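Local atomic coordinates of AMP-dependent synthetase and ligase (Xenorhabdus doucetiae, PDB entry 6QSR), a protein that probably acts as a hot-dog-fold dehydratase subunit, working as a heterocomplex with a FabA/FabZ-like partner in the biosynthesis of aryl polyene pigments. Residues A[60-71]-A[109-119]. Numbering follows the deposited sequence.
Sequences WSFSSIEMVKFQ and TASQGKIKLCR
Lys116 O takes two backbone N-H groups at once, Ser63 N at 2.9 Å and Ser64 N at 3.1 Å, both from the same face of its carbonyl plane. This is a classic beta bulge, and Glu66 and Met67 form a second one opposite Lys114, here with two weak bonds to Lys114 O. Each bulge shifts the register by one residue and probably adds to the curvature of the antiparallel pair 61-70/109-118 of the hot-dog sheet, which wraps helix 41-56. Ile115, on the face with Ile65, packs on Val48 of the helix, and its CG2 meets the ring edge of Phe62 4.0 Å from CD1. Ser64 and Lys116 share the opposite face; there Ser64 OG donates to Glu66 OE2 at 2.7 Å. Glu66 CG, anti to the carbonyl carbon (chi1 -68°), lies 3.6 Å from Lys116 CG, and the bend at chi2 turns the carboxylate back to Ser64 OG. Glu66 OE1 forms a salt bridge to Arg115 of the FabA/FabZ-like partner chain, whose strand pairs with 61-70 and carries the sheet across the interface. Where 109-119 ends and 60-71 begins, Arg119 CB sits over the six-membered ring of Trp60, a CH-pi contact 3.9 Å from its centroid. Away from the ring, a water accepts from Ser61 OG at 2.7 Å and donates to Arg119 OXT.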
loop_
_atom_site.group_PDB
_atom_site.type_symbol
_atom_site.label_atom_id
_atom_site.label_comp_id
_atom_site.label_asym_id
_atom_site.label_seq_id
_atom_site.Cartn_x
_atom_site.Cartn_y
_atom_site.Cartn_z
ATOM N N TRP A 60 6.625 -20.233 -0.781
ATOM C CA TRP A 60 6.177 -19.546 0.431
ATOM C C TRP A 60 5.186 -18.444 0.069
ATOM O O TRP A 60 5.319 -17.783 -0.969
ATOM C CB TRP A 60 7.357 -18.945 1.197
ATOM C CG TRP A 60 8.204 -19.962 1.909
ATOM C CD1 TRP A 60 9.126 -20.813 1.351
ATOM C CD2 TRP A 60 8.210 -20.229 3.314
ATOM N NE1 TRP A 60 9.702 -21.590 2.328
ATOM C CE2 TRP A 60 9.158 -21.254 3.541
ATOM C CE3 TRP A 60 7.509 -19.698 4.407
ATOM C CZ2 TRP A 60 9.429 -21.752 4.820
ATOM C CZ3 TRP A 60 7.770 -20.207 5.685
ATOM C CH2 TRP A 60 8.722 -21.223 5.876
ATOM N N SER A 61 4.207 -18.241 0.942
ATOM C CA SER A 61 3.138 -17.288 0.705
ATOM C C SER A 61 3.168 -16.176 1.740
ATOM O O SER A 61 3.756 -16.313 2.805
ATOM C CB SER A 61 1.790 -18.000 0.735
ATOM O OG SER A 61 1.702 -18.948 -0.314
ATOM N N PHE A 62 2.516 -15.075 1.404
ATOM C CA PHE A 62 2.393 -13.935 2.295
ATOM C C PHE A 62 1.576 -14.242 3.555
ATOM O O PHE A 62 0.511 -14.855 3.465
ATOM C CB PHE A 62 1.732 -12.779 1.545
ATOM C CG PHE A 62 1.446 -11.590 2.412
ATOM C CD1 PHE A 62 2.488 -10.807 2.882
ATOM C CD2 PHE A 62 0.145 -11.248 2.754
ATOM C CE1 PHE A 62 2.244 -9.709 3.689
ATOM C CE2 PHE A 62 -0.102 -10.152 3.566
ATOM C CZ PHE A 62 0.946 -9.374 4.026
ATOM N N SER A 63 2.062 -13.780 4.711
ATOM C CA SER A 63 1.335 -13.894 5.977
ATOM C C SER A 63 1.054 -12.538 6.643
ATOM O O SER A 63 -0.092 -12.233 6.979
ATOM C CB SER A 63 2.105 -14.788 6.950
ATOM O OG SER A 63 1.328 -15.037 8.095
ATOM N N SER A 64 2.098 -11.742 6.857
ATOM C CA SER A 64 1.919 -10.434 7.499
ATOM C C SER A 64 3.018 -9.455 7.154
ATOM O O SER A 64 4.099 -9.857 6.731
ATOM C CB SER A 64 1.886 -10.590 9.018
ATOM O OG SER A 64 3.142 -11.009 9.514
ATOM N N ILE A 65 2.707 -8.170 7.321
ATOM C CA ILE A 65 3.708 -7.109 7.372
ATOM C C ILE A 65 3.779 -6.755 8.850
ATOM O O ILE A 65 2.905 -6.060 9.369
ATOM C CB ILE A 65 3.316 -5.883 6.505
ATOM C CG1 ILE A 65 3.021 -6.316 5.063
ATOM C CG2 ILE A 65 4.427 -4.835 6.512
ATOM C CD1 ILE A 65 2.144 -5.348 4.294
ATOM N N GLU A 66 4.805 -7.269 9.526
ATOM C CA GLU A 66 5.044 -6.964 10.929
ATOM C C GLU A 66 5.329 -5.485 11.175
ATOM O O GLU A 66 4.757 -4.881 12.092
ATOM C CB GLU A 66 6.186 -7.820 11.476
ATOM C CG GLU A 66 5.851 -9.307 11.573
ATOM C CD GLU A 66 4.662 -9.581 12.472
ATOM O OE1 GLU A 66 4.819 -9.504 13.708
ATOM O OE2 GLU A 66 3.559 -9.857 11.948
ATOM N N MET A 67 6.193 -4.911 10.346
ATOM C CA MET A 67 6.536 -3.507 10.447
ATOM C C MET A 67 7.002 -3.040 9.072
ATOM O O MET A 67 7.803 -3.707 8.415
ATOM C CB MET A 67 7.628 -3.313 11.518
ATOM C CG MET A 67 8.071 -1.875 11.755
ATOM S SD MET A 67 7.034 -0.896 12.853
ATOM C CE MET A 67 7.394 -1.620 14.452
ATOM N N VAL A 68 6.481 -1.903 8.630
ATOM C CA VAL A 68 7.015 -1.219 7.453
ATOM C C VAL A 68 7.060 0.278 7.718
ATOM O O VAL A 68 6.165 0.818 8.354
ATOM C CB VAL A 68 6.211 -1.543 6.169
ATOM C CG1 VAL A 68 4.751 -1.091 6.274
ATOM C CG2 VAL A 68 6.893 -0.927 4.957
ATOM N N LYS A 69 8.119 0.934 7.234
ATOM C CA LYS A 69 8.285 2.373 7.367
ATOM C C LYS A 69 8.634 2.932 6.000
ATOM O O LYS A 69 9.569 2.462 5.352
ATOM C CB LYS A 69 9.388 2.726 8.373
ATOM C CG LYS A 69 9.206 2.091 9.752
ATOM C CD LYS A 69 9.234 3.116 10.883
ATOM C CE LYS A 69 8.458 2.643 12.105
ATOM N NZ LYS A 69 9.119 1.504 12.800
ATOM N N PHE A 70 7.862 3.920 5.565
ATOM C CA PHE A 70 8.126 4.644 4.337
ATOM C C PHE A 70 8.582 6.022 4.771
ATOM O O PHE A 70 7.775 6.838 5.229
ATOM C CB PHE A 70 6.862 4.721 3.489
ATOM C CG PHE A 70 6.299 3.380 3.127
ATOM C CD1 PHE A 70 5.177 2.872 3.785
ATOM C CD2 PHE A 70 6.904 2.612 2.142
ATOM C CE1 PHE A 70 4.662 1.635 3.439
ATOM C CE2 PHE A 70 6.398 1.371 1.799
ATOM C CZ PHE A 70 5.270 0.881 2.450
ATOM N N GLN A 71 9.878 6.277 4.640
ATOM C CA GLN A 71 10.488 7.471 5.228
ATOM C C GLN A 71 10.978 8.520 4.225
ATOM O O GLN A 71 11.474 9.562 4.646
ATOM C CB GLN A 71 11.608 7.062 6.195
ATOM C CG GLN A 71 12.882 6.530 5.560
ATOM C CD GLN A 71 13.703 5.681 6.520
ATOM O OE1 GLN A 71 13.361 4.528 6.797
ATOM N NE2 GLN A 71 14.793 6.244 7.029
ATOM N N THR A 109 17.834 6.073 2.787
ATOM C CA THR A 109 16.856 4.978 2.937
ATOM C C THR A 109 15.454 5.522 2.684
ATOM O O THR A 109 15.040 6.496 3.307
ATOM C CB THR A 109 16.901 4.308 4.324
ATOM O OG1 THR A 109 18.211 3.794 4.568
ATOM C CG2 THR A 109 15.900 3.141 4.407
ATOM N N ALA A 110 14.749 4.900 1.745
ATOM C CA ALA A 110 13.409 5.307 1.375
ATOM C C ALA A 110 12.401 4.519 2.194
ATOM O O ALA A 110 11.441 5.083 2.715
ATOM C CB ALA A 110 13.180 5.092 -0.111
ATOM N N SER A 111 12.612 3.213 2.304
ATOM C CA SER A 111 11.710 2.383 3.100
ATOM C C SER A 111 12.395 1.140 3.639
ATOM O O SER A 111 13.445 0.729 3.161
ATOM C CB SER A 111 10.480 2.004 2.273
ATOM O OG SER A 111 10.831 1.148 1.207
ATOM N N GLN A 112 11.785 0.539 4.649
ATOM C CA GLN A 112 12.330 -0.665 5.251
ATOM C C GLN A 112 11.217 -1.418 5.943
ATOM O O GLN A 112 10.270 -0.808 6.446
ATOM C CB GLN A 112 13.450 -0.317 6.237
ATOM C CG GLN A 112 13.036 0.653 7.336
ATOM C CD GLN A 112 14.204 1.295 8.071
ATOM O OE1 GLN A 112 15.349 1.260 7.621
ATOM N NE2 GLN A 112 13.907 1.901 9.210
ATOM N N GLY A 113 11.299 -2.740 5.948
ATOM C CA GLY A 113 10.279 -3.509 6.651
ATOM C C GLY A 113 10.569 -4.962 6.904
ATOM O O GLY A 113 11.602 -5.487 6.479
ATOM N N LYS A 114 9.627 -5.588 7.616
ATOM C CA LYS A 114 9.694 -6.990 8.030
ATOM C C LYS A 114 8.374 -7.676 7.694
ATOM O O LYS A 114 7.314 -7.264 8.190
ATOM C CB LYS A 114 9.925 -7.088 9.538
ATOM C CG LYS A 114 11.240 -6.498 10.021
ATOM C CD LYS A 114 11.245 -6.269 11.522
ATOM C CE LYS A 114 11.240 -7.572 12.301
ATOM N NZ LYS A 114 11.352 -7.310 13.765
ATOM N N ILE A 115 8.451 -8.714 6.858
ATOM C CA ILE A 115 7.286 -9.465 6.378
ATOM C C ILE A 115 7.402 -10.908 6.879
ATOM O O ILE A 115 8.486 -11.475 6.852
ATOM C CB ILE A 115 7.237 -9.415 4.831
ATOM C CG1 ILE A 115 6.877 -7.996 4.368
ATOM C CG2 ILE A 115 6.246 -10.429 4.240
ATOM C CD1 ILE A 115 7.230 -7.679 2.920
ATOM N N LYS A 116 6.307 -11.494 7.357
ATOM C CA LYS A 116 6.295 -12.927 7.651
ATOM C C LYS A 116 5.678 -13.696 6.489
ATOM O O LYS A 116 4.673 -13.264 5.897
ATOM C CB LYS A 116 5.576 -13.239 8.963
ATOM C CG LYS A 116 6.237 -12.611 10.176
ATOM C CD LYS A 116 7.480 -13.360 10.637
ATOM C CE LYS A 116 7.185 -14.435 11.673
ATOM N NZ LYS A 116 8.273 -14.487 12.689
ATOM N N LEU A 117 6.305 -14.813 6.140
ATOM C CA LEU A 117 5.763 -15.729 5.133
ATOM C C LEU A 117 5.322 -17.015 5.822
ATOM O O LEU A 117 5.747 -17.291 6.943
ATOM C CB LEU A 117 6.793 -16.036 4.055
ATOM C CG LEU A 117 7.405 -14.829 3.338
ATOM C CD1 LEU A 117 8.423 -15.273 2.303
ATOM C CD2 LEU A 117 6.314 -13.993 2.692
ATOM N N CYS A 118 4.453 -17.764 5.142
ATOM C CA CYS A 118 3.968 -19.068 5.608
ATOM C C CYS A 118 3.976 -20.027 4.416
ATOM O O CYS A 118 3.977 -19.599 3.260
ATOM C CB CYS A 118 2.558 -18.954 6.206
ATOM S SG CYS A 118 1.293 -18.370 5.050
ATOM N N ARG A 119 3.988 -21.322 4.694
ATOM C CA ARG A 119 4.159 -22.321 3.644
ATOM C C ARG A 119 2.947 -23.240 3.585
ATOM O O ARG A 119 2.598 -23.880 4.575
ATOM C CB ARG A 119 5.436 -23.103 3.915
ATOM C CG ARG A 119 5.876 -24.033 2.793
ATOM C CD ARG A 119 7.159 -24.771 3.151
ATOM N NE ARG A 119 7.142 -25.304 4.516
ATOM C CZ ARG A 119 8.139 -25.975 5.091
ATOM N NH1 ARG A 119 9.259 -26.260 4.423
ATOM N NH2 ARG A 119 7.995 -26.386 6.350
ATOM O OXT ARG A 119 2.289 -23.355 2.546
HETATM O O HOH W 1 2.650 -21.309 0.455
#